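Local structure of broad specificity aminotransferase (Leishmania mexicana, 4WB0) at residues G114-G119 with Q219-S224; P133-D138 with D183-L188. The protein probably transfers amino groups between a broad range of amino acids and 2-oxo acids, using pyridoxal 5'-phosphate as cofactor. One frame throughout, in Å; residues are numbered along the deposited sequence.

In the fold
Both contacts are buried and reach the same mixed sheet, so neither belongs to the surface. Interaction 1 lies nearer the centre of the chain and packs helix 111-123 on one face of strand 219-224, with no hydrogen bond between its two segments. Interaction 2 joins strands 134-138 and 186-190 edge to edge, through backbone hydrogen bonds and side-chain packing on both faces. Segment 183-188 connects the two: Gln219 N and Phe221 N probably hydrogen bond to Ser185 O and Phe187 O, and Leu188 touches both Leu116 and Phe221. Strand side chains pressed on helix backbone and on Leu116 thus make the helix-to-sheet contact, whereas the strand pair adds a regular parallel backbone register.

Interaction 1: G114-G119 with Q219-S224; sequences GALSLG and QVFFDS
Phe221 and Asp223 project from strand 219-224 to meet Leu116 and Gly119 of helix 111-123, where a helix packs on the central, mostly parallel sheet of the large domain, as in fold type I aminotransferases. The helix and strand segments run nearly antiparallel, at 167°, with their axes 9.8 Å apart. Apolar packing centres on the Phe221 ring. Its CG stands anti to the backbone N (chi1 -165°), which extends the ring toward the helix. Without a side chain at Gly119, the end of the ring reaches the helix backbone, with Phe221 CZ 3.8 Å from Gly119 CA. Leu116 flanks the ring through its CD2 branch, 4.1 Å from Phe221 CZ. Leu188 and Leu252, on the two adjoining strands, also touch Phe221.

Polar groups of the helix backbone meet the same ring at its rim. Leu116 O and Ala115 O lie near the ring plane, the former 3.9 Å from Phe221 CE2. Ala115 O also accepts the helical hydrogen bond from Gly119 N (2.8 Å), so it is satisfied within the helix.

A carboxylate-to-methyl contact completes the interface. The Leu116 and Asp223 side chains cross at about a right angle, and Trp141 packs on the leucine as well. Asp223 OD2 takes a hydrogen bond with His144 NE2, while Leu116 CD1 rests 3.4 Å from that same oxygen.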
loop_
_atom_site.group_PDB
_atom_site.type_symbol
_atom_site.label_atom_id
_atom_site.label_comp_id
_atom_site.label_asym_id
_atom_site.label_seq_id
_atom_site.Cartn_x
_atom_site.Cartn_y
_atom_site.Cartn_z
ATOM N N GLY A 114 2.500 6.933 1.792
ATOM C CA GLY A 114 3.259 5.711 1.972
ATOM C C GLY A 114 4.727 5.942 2.292
ATOM O O GLY A 114 5.270 5.260 3.170
ATOM N N ALA A 115 5.368 6.880 1.592
ATOM C CA ALA A 115 6.767 7.186 1.870
ATOM C C ALA A 115 6.897 7.851 3.256
ATOM O O ALA A 115 7.835 7.536 3.961
ATOM C CB ALA A 115 7.386 8.076 0.778
ATOM N N LEU A 116 5.947 8.691 3.645
ATOM C CA LEU A 116 5.968 9.298 5.006
ATOM C C LEU A 116 5.808 8.265 6.114
ATOM O O LEU A 116 6.539 8.273 7.110
ATOM C CB LEU A 116 4.888 10.346 5.140
ATOM C CG LEU A 116 5.140 11.629 4.315
ATOM C CD1 LEU A 116 3.831 12.482 4.165
ATOM C CD2 LEU A 116 6.239 12.502 4.975
ATOM N N SER A 117 4.832 7.367 5.970
ATOM C CA SER A 117 4.658 6.293 6.944
ATOM C C SER A 117 5.885 5.396 7.010
ATOM O O SER A 117 6.400 5.110 8.094
ATOM C CB SER A 117 3.423 5.452 6.623
ATOM O OG SER A 117 3.261 4.455 7.633
ATOM N N LEU A 118 6.342 4.936 5.857
ATOM C CA LEU A 118 7.509 4.072 5.797
ATOM C C LEU A 118 8.754 4.752 6.381
ATOM O O LEU A 118 9.473 4.139 7.171
ATOM C CB LEU A 118 7.802 3.659 4.353
ATOM C CG LEU A 118 8.961 2.712 4.180
ATOM C CD1 LEU A 118 8.735 1.415 4.945
ATOM C CD2 LEU A 118 9.193 2.419 2.655
ATOM N N GLY A 119 8.966 6.009 6.007
ATOM C CA GLY A 119 10.129 6.745 6.533
ATOM C C GLY A 119 10.056 6.985 8.029
ATOM O O GLY A 119 11.055 6.813 8.759
ATOM N N GLN A 219 18.169 15.213 12.217
ATOM C CA GLN A 219 17.800 14.447 11.047
ATOM C C GLN A 219 16.750 15.193 10.251
ATOM O O GLN A 219 15.711 15.555 10.801
ATOM C CB GLN A 219 17.262 13.074 11.460
ATOM C CG GLN A 219 16.641 12.254 10.317
ATOM C CD GLN A 219 17.704 11.671 9.378
ATOM O OE1 GLN A 219 18.730 11.107 9.821
ATOM N NE2 GLN A 219 17.471 11.820 8.063
ATOM N N VAL A 220 17.029 15.414 8.960
ATOM C CA VAL A 220 16.111 16.080 8.101
ATOM C C VAL A 220 15.263 15.007 7.344
ATOM O O VAL A 220 15.789 14.093 6.706
ATOM C CB VAL A 220 16.831 17.016 7.074
ATOM C CG1 VAL A 220 15.756 17.566 6.069
ATOM C CG2 VAL A 220 17.558 18.194 7.822
ATOM N N PHE A 221 13.967 15.207 7.401
ATOM C CA PHE A 221 12.989 14.441 6.618
ATOM C C PHE A 221 12.215 15.428 5.737
ATOM O O PHE A 221 11.360 16.165 6.221
ATOM C CB PHE A 221 12.052 13.697 7.594
ATOM C CG PHE A 221 11.202 12.583 6.969
ATOM C CD1 PHE A 221 11.246 12.307 5.610
ATOM C CD2 PHE A 221 10.371 11.812 7.795
ATOM C CE1 PHE A 221 10.461 11.259 5.058
ATOM C CE2 PHE A 221 9.562 10.773 7.269
ATOM C CZ PHE A 221 9.647 10.489 5.890
ATOM N N PHE A 222 12.496 15.436 4.444
ATOM C CA PHE A 222 11.712 16.220 3.477
ATOM C C PHE A 222 10.461 15.520 2.989
ATOM O O PHE A 222 10.514 14.333 2.649
ATOM C CB PHE A 222 12.554 16.542 2.227
ATOM C CG PHE A 222 13.432 17.785 2.361
ATOM C CD1 PHE A 222 12.854 18.976 2.677
ATOM C CD2 PHE A 222 14.794 17.745 2.117
ATOM C CE1 PHE A 222 13.627 20.147 2.766
ATOM C CE2 PHE A 222 15.577 18.915 2.211
ATOM C CZ PHE A 222 14.999 20.088 2.520
ATOM N N ASP A 223 9.365 16.277 2.944
ATOM C CA ASP A 223 8.125 15.889 2.287
ATOM C C ASP A 223 8.097 16.639 0.964
ATOM O O ASP A 223 8.127 17.866 0.921
ATOM C CB ASP A 223 6.897 16.216 3.136
ATOM C CG ASP A 223 5.569 15.663 2.525
ATOM O OD1 ASP A 223 5.590 15.148 1.389
ATOM O OD2 ASP A 223 4.490 15.702 3.200
ATOM N N SER A 224 8.135 15.900 -0.131
ATOM C CA SER A 224 8.151 16.521 -1.479
ATOM C C SER A 224 6.916 16.082 -2.304
ATOM O O SER A 224 7.006 15.170 -3.123
ATOM C CB SER A 224 9.449 16.122 -2.196
ATOM O OG SER A 224 9.542 16.741 -3.460
#

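Interaction 2: P133-D138 with D183-L188; sequences PIYLAD and DGSVFL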
loop_
_atom_site.group_PDB
_atom_site.type_symbol
_atom_site.label_atom_id
_atom_site.label_comp_id
_atom_site.label_asym_id
_atom_site.label_seq_id
_atom_site.Cartn_x
_atom_site.Cartn_y
_atom_site.Cartn_z
ATOM N N PRO A 133 12.318 13.825 20.094
ATOM C CA PRO A 133 11.193 14.514 19.452
ATOM C C PRO A 133 11.267 14.564 17.933
ATOM O O PRO A 133 12.376 14.546 17.342
ATOM C CB PRO A 133 11.275 15.929 20.025
ATOM C CG PRO A 133 12.270 15.870 21.172
ATOM C CD PRO A 133 13.195 14.767 20.826
ATOM N N ILE A 134 10.071 14.601 17.333
ATOM C CA ILE A 134 9.899 14.894 15.919
ATOM C C ILE A 134 9.077 16.200 15.801
ATOM O O ILE A 134 8.032 16.340 16.417
ATOM C CB ILE A 134 9.252 13.696 15.176
ATOM C CG1 ILE A 134 9.172 13.944 13.668
ATOM C CG2 ILE A 134 7.902 13.368 15.718
ATOM C CD1 ILE A 134 9.086 12.693 12.930
ATOM N N TYR A 135 9.647 17.160 15.064
ATOM C CA TYR A 135 9.118 18.484 14.885
ATOM C C TYR A 135 8.448 18.662 13.560
ATOM O O TYR A 135 9.059 18.347 12.513
ATOM C CB TYR A 135 10.237 19.499 14.969
ATOM C CG TYR A 135 10.763 19.719 16.356
ATOM C CD1 TYR A 135 11.677 18.856 16.900
ATOM C CD2 TYR A 135 10.349 20.818 17.099
ATOM C CE1 TYR A 135 12.160 19.066 18.184
ATOM C CE2 TYR A 135 10.781 21.029 18.339
ATOM C CZ TYR A 135 11.718 20.160 18.888
ATOM O OH TYR A 135 12.198 20.369 20.153
ATOM N N LEU A 136 7.226 19.192 13.620
ATOM C CA LEU A 136 6.400 19.473 12.443
ATOM C C LEU A 136 6.180 20.969 12.348
ATOM O O LEU A 136 6.272 21.686 13.332
ATOM C CB LEU A 136 5.040 18.767 12.495
ATOM C CG LEU A 136 5.009 17.277 12.874
ATOM C CD1 LEU A 136 3.600 16.673 12.897
ATOM C CD2 LEU A 136 5.804 16.545 11.920
ATOM N N ALA A 137 5.942 21.458 11.147
ATOM C CA ALA A 137 5.710 22.891 11.014
ATOM C C ALA A 137 4.436 23.321 11.679
ATOM O O ALA A 137 3.416 22.624 11.648
ATOM C CB ALA A 137 5.645 23.295 9.589
ATOM N N ASP A 138 4.471 24.557 12.136
ATOM C CA ASP A 138 3.314 25.254 12.643
ATOM C C ASP A 138 2.823 26.333 11.661
ATOM O O ASP A 138 3.460 27.387 11.573
ATOM C CB ASP A 138 3.673 25.894 13.991
ATOM C CG ASP A 138 2.567 26.786 14.543
ATOM O OD1 ASP A 138 1.384 26.532 14.246
ATOM O OD2 ASP A 138 2.878 27.757 15.277
ATOM N N ASP A 183 19.782 18.208 20.578
ATOM C CA ASP A 183 20.551 17.725 19.431
ATOM C C ASP A 183 19.992 16.408 18.963
ATOM O O ASP A 183 19.573 15.598 19.770
ATOM C CB ASP A 183 22.010 17.509 19.777
ATOM C CG ASP A 183 22.838 18.796 19.782
ATOM O OD1 ASP A 183 22.262 19.918 19.802
ATOM O OD2 ASP A 183 24.104 18.649 19.787
ATOM N N GLY A 184 19.966 16.186 17.655
ATOM C CA GLY A 184 19.692 14.866 17.170
ATOM C C GLY A 184 18.205 14.570 17.157
ATOM O O GLY A 184 17.794 13.412 17.288
ATOM N N SER A 185 17.415 15.621 16.983
ATOM C CA SER A 185 15.997 15.507 16.774
ATOM C C SER A 185 15.683 15.337 15.278
ATOM O O SER A 185 16.566 15.526 14.414
ATOM C CB SER A 185 15.288 16.755 17.294
ATOM O OG SER A 185 15.438 16.913 18.696
ATOM N N VAL A 186 14.435 15.007 14.985
ATOM C CA VAL A 186 13.954 14.844 13.581
ATOM C C VAL A 186 13.071 16.026 13.218
ATOM O O VAL A 186 12.174 16.374 13.972
ATOM C CB VAL A 186 13.120 13.554 13.411
ATOM C CG1 VAL A 186 12.638 13.390 11.939
ATOM C CG2 VAL A 186 13.857 12.385 13.908
ATOM N N PHE A 187 13.309 16.617 12.055
ATOM C CA PHE A 187 12.547 17.728 11.544
ATOM C C PHE A 187 11.956 17.304 10.204
ATOM O O PHE A 187 12.694 16.998 9.272
ATOM C CB PHE A 187 13.444 18.969 11.358
ATOM C CG PHE A 187 13.666 19.704 12.622
ATOM C CD1 PHE A 187 14.523 19.213 13.571
ATOM C CD2 PHE A 187 12.915 20.840 12.908
ATOM C CE1 PHE A 187 14.667 19.870 14.809
ATOM C CE2 PHE A 187 13.051 21.481 14.123
ATOM C CZ PHE A 187 13.935 21.000 15.075
ATOM N N LEU A 188 10.637 17.359 10.136
ATOM C CA LEU A 188 9.875 17.150 8.903
ATOM C C LEU A 188 9.624 18.473 8.229
ATOM O O LEU A 188 8.860 19.286 8.735
ATOM C CB LEU A 188 8.556 16.469 9.233
ATOM C CG LEU A 188 7.742 16.084 7.992
ATOM C CD1 LEU A 188 8.473 15.045 7.225
ATOM C CD2 LEU A 188 6.339 15.604 8.428
HETATM O O HOH W 1 6.044 19.677 8.894
#
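Tyr135 and Phe187 turn CG anti to their carbonyl carbons at nearly the same chi1, -73° and -81°, so their side chains lie side by side and point the same way. The ring planes differ by only 2°, but the rings are slid apart in an offset arrangement with little overlap. Phe187 CZ sits over one face of the tyrosine ring, and Tyr135 CB lies over a face of the phenylalanine ring in a CH-pi contact, 3.8 Å from its centroid. Tyr135 OH is held by Arg157 NH1.

On the other face of the sheet, Ile134 and Val186 run alongside each other, Ile134 CD1 3.8 Å from Val186 CG1. Farther along, Leu136 CD2 meets Leu188 CD2 at 3.7 Å.

The backbones form a parallel pair in the central, mostly parallel sheet of the large domain, as in fold type I aminotransferases. Pro133 O accepts from Val186 N (3.2 Å), Val186 O from Tyr135 N (2.9 Å) and Tyr135 O from Leu188 N (3.0 Å), all close to straight. Beyond them the direct pairing gives way to a water that accepts from Ala137 N (2.9 Å) and donates to Leu188 O (2.8 Å), which Tyr159 OH also binds.

Strand 134-138 is flanked on its other side by strand 156-163, and strand 186-190 by strand 219-224. Helices 142-150 and 111-123 lie against the face bearing Ile134, Val186 and Leu188, while His218 meets the Phe187 ring and the Ala181-Pro182 loop packs on Tyr135.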